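Local coordinates for sigma-E factor negative regulatory protein (Escherichia coli, PDB 1OR7) that holds the extracytoplasmic-function sigma factor sigma-E inactive by binding it through its N-terminal cytosolic domain, until regulated proteolysis in the membrane releases the sigma factor, at residues 4-9 / 30-35. Numbering follows the deposited sequence.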
loop_
_atom_site.group_PDB
_atom_site.type_symbol
_atom_site.label_atom_id
_atom_site.label_comp_id
_atom_site.label_asym_id
_atom_site.label_seq_id
_atom_site.Cartn_x
_atom_site.Cartn_y
_atom_site.Cartn_z
ATOM N N GLU B 4 0.697 18.337 -6.367
ATOM C CA GLU B 4 0.692 17.871 -7.747
ATOM C C GLU B 4 1.998 17.112 -8.072
ATOM O O GLU B 4 1.993 16.123 -8.806
ATOM C CB GLU B 4 0.449 19.033 -8.736
ATOM C CG GLU B 4 0.321 18.570 -10.180
ATOM C CD GLU B 4 -0.220 19.641 -11.120
ATOM O OE1 GLU B 4 -1.103 20.435 -10.731
ATOM O OE2 GLU B 4 0.230 19.677 -12.267
ATOM N N GLN B 5 3.102 17.576 -7.507
ATOM C CA GLN B 5 4.397 16.945 -7.670
ATOM C C GLN B 5 4.376 15.605 -6.952
ATOM O O GLN B 5 4.914 14.611 -7.447
ATOM C CB GLN B 5 5.515 17.849 -7.102
ATOM C CG GLN B 5 5.687 19.146 -7.864
ATOM C CD GLN B 5 6.815 20.022 -7.298
ATOM O OE1 GLN B 5 6.787 20.407 -6.129
ATOM N NE2 GLN B 5 7.802 20.305 -8.116
ATOM N N LEU B 6 3.763 15.570 -5.778
ATOM C CA LEU B 6 3.598 14.305 -5.064
ATOM C C LEU B 6 2.801 13.309 -5.917
ATOM O O LEU B 6 3.148 12.131 -6.035
ATOM C CB LEU B 6 2.914 14.592 -3.726
ATOM C CG LEU B 6 2.641 13.506 -2.705
ATOM C CD1 LEU B 6 3.569 12.384 -2.865
ATOM C CD2 LEU B 6 2.810 14.077 -1.307
ATOM N N SER B 7 1.726 13.793 -6.523
ATOM C CA SER B 7 0.923 12.983 -7.421
ATOM C C SER B 7 1.786 12.425 -8.551
ATOM O O SER B 7 1.700 11.259 -8.883
ATOM C CB SER B 7 -0.186 13.827 -8.030
ATOM O OG SER B 7 -1.142 13.020 -8.670
ATOM N N ALA B 8 2.597 13.259 -9.178
ATOM C CA ALA B 8 3.465 12.757 -10.248
ATOM C C ALA B 8 4.478 11.721 -9.750
ATOM O O ALA B 8 4.715 10.681 -10.400
ATOM C CB ALA B 8 4.166 13.919 -10.985
ATOM N N LEU B 9 5.069 11.987 -8.586
ATOM C CA LEU B 9 6.039 11.072 -7.998
ATOM C C LEU B 9 5.465 9.656 -7.753
ATOM O O LEU B 9 6.063 8.653 -8.104
ATOM C CB LEU B 9 6.494 11.662 -6.678
ATOM C CG LEU B 9 7.628 10.976 -5.952
ATOM C CD1 LEU B 9 8.914 11.209 -6.701
ATOM C CD2 LEU B 9 7.707 11.543 -4.536
ATOM N N GLN B 30 3.560 13.476 3.735
ATOM C CA GLN B 30 3.496 12.078 4.136
ATOM C C GLN B 30 2.044 11.610 4.216
ATOM O O GLN B 30 1.704 10.493 3.793
ATOM C CB GLN B 30 4.245 11.840 5.448
ATOM C CG GLN B 30 5.786 11.758 5.257
ATOM C CD GLN B 30 6.554 12.082 6.533
ATOM O OE1 GLN B 30 6.230 11.565 7.603
ATOM N NE2 GLN B 30 7.559 12.946 6.427
ATOM N N LYS B 31 1.186 12.485 4.723
ATOM C CA LYS B 31 -0.241 12.160 4.817
ATOM C C LYS B 31 -0.850 11.994 3.449
ATOM O O LYS B 31 -1.670 11.105 3.218
ATOM C CB LYS B 31 -0.992 13.247 5.594
ATOM C CG LYS B 31 -1.195 12.889 7.032
ATOM N N THR B 32 -0.451 12.858 2.527
ATOM C CA THR B 32 -0.949 12.780 1.162
ATOM C C THR B 32 -0.455 11.510 0.477
ATOM O O THR B 32 -1.226 10.817 -0.205
ATOM C CB THR B 32 -0.507 14.036 0.419
ATOM O OG1 THR B 32 -1.014 15.194 1.113
ATOM C CG2 THR B 32 -1.105 14.090 -0.937
ATOM N N TRP B 33 0.819 11.196 0.644
ATOM C CA TRP B 33 1.341 9.948 0.110
ATOM C C TRP B 33 0.489 8.788 0.602
ATOM O O TRP B 33 0.146 7.897 -0.152
ATOM C CB TRP B 33 2.789 9.759 0.581
ATOM C CG TRP B 33 3.543 8.510 0.145
ATOM C CD1 TRP B 33 3.808 7.418 0.911
ATOM C CD2 TRP B 33 4.262 8.311 -1.073
ATOM N NE1 TRP B 33 4.600 6.530 0.230
ATOM C CE2 TRP B 33 4.891 7.053 -0.993
ATOM C CE3 TRP B 33 4.415 9.051 -2.230
ATOM C CZ2 TRP B 33 5.637 6.535 -2.009
ATOM C CZ3 TRP B 33 5.163 8.525 -3.251
ATOM C CH2 TRP B 33 5.763 7.281 -3.139
ATOM N N GLU B 34 0.204 8.774 1.896
ATOM C CA GLU B 34 -0.600 7.712 2.491
ATOM C C GLU B 34 -2.005 7.711 1.904
ATOM O O GLU B 34 -2.496 6.659 1.465
ATOM C CB GLU B 34 -0.625 7.906 4.015
ATOM C CG GLU B 34 -1.545 7.000 4.794
ATOM C CD GLU B 34 -1.490 7.296 6.292
ATOM O OE1 GLU B 34 -2.082 8.282 6.730
ATOM O OE2 GLU B 34 -0.824 6.552 7.036
ATOM N N SER B 35 -2.650 8.881 1.875
ATOM C CA SER B 35 -4.018 8.950 1.358
ATOM C C SER B 35 -4.135 8.527 -0.104
ATOM O O SER B 35 -5.012 7.753 -0.448
ATOM C CB SER B 35 -4.593 10.353 1.514
ATOM O OG SER B 35 -4.825 10.549 2.855
#
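L6 reaches across to T32 and W33 in the helical N-terminal cytosolic domain of RseA, where helix 3-10 packs on helix 27-44. The axes of segments 4-9 and 30-35 come within 10.3 Å, their N-to-C directions 46° apart. The two methyls of L6 part toward different residues. One prong, CD1, arrives at the edge of the W33 indole, in the ring plane, 3.5 Å from CE3; the other, CD2, lies against T32, 3.7 Å from CB, with CG2 of T32 close by. With CG2 anti to the backbone N of T32 (chi1 -58° for OG1), this methyl lies beside L6, while OG1, next to that N, bonds back to the E28 carbonyl.

W33 stretches out from its helix with CG anti to the backbone N (chi1 180°), carrying the six-membered ring to L6 and L9, both of whose side chains it crosses at about a right angle. L23 of helix 17-24 touches W33 and L9 alike, so three helices share this buried apolar cluster. The indole also reaches the chain of the other protein: its NE1 hydrogen-bonds to the backbone there, and an apolar side chain of that chain packs on W33. Farther along the ring, L9 brings its CD2 obliquely to 4.2 Å from W33 CZ3.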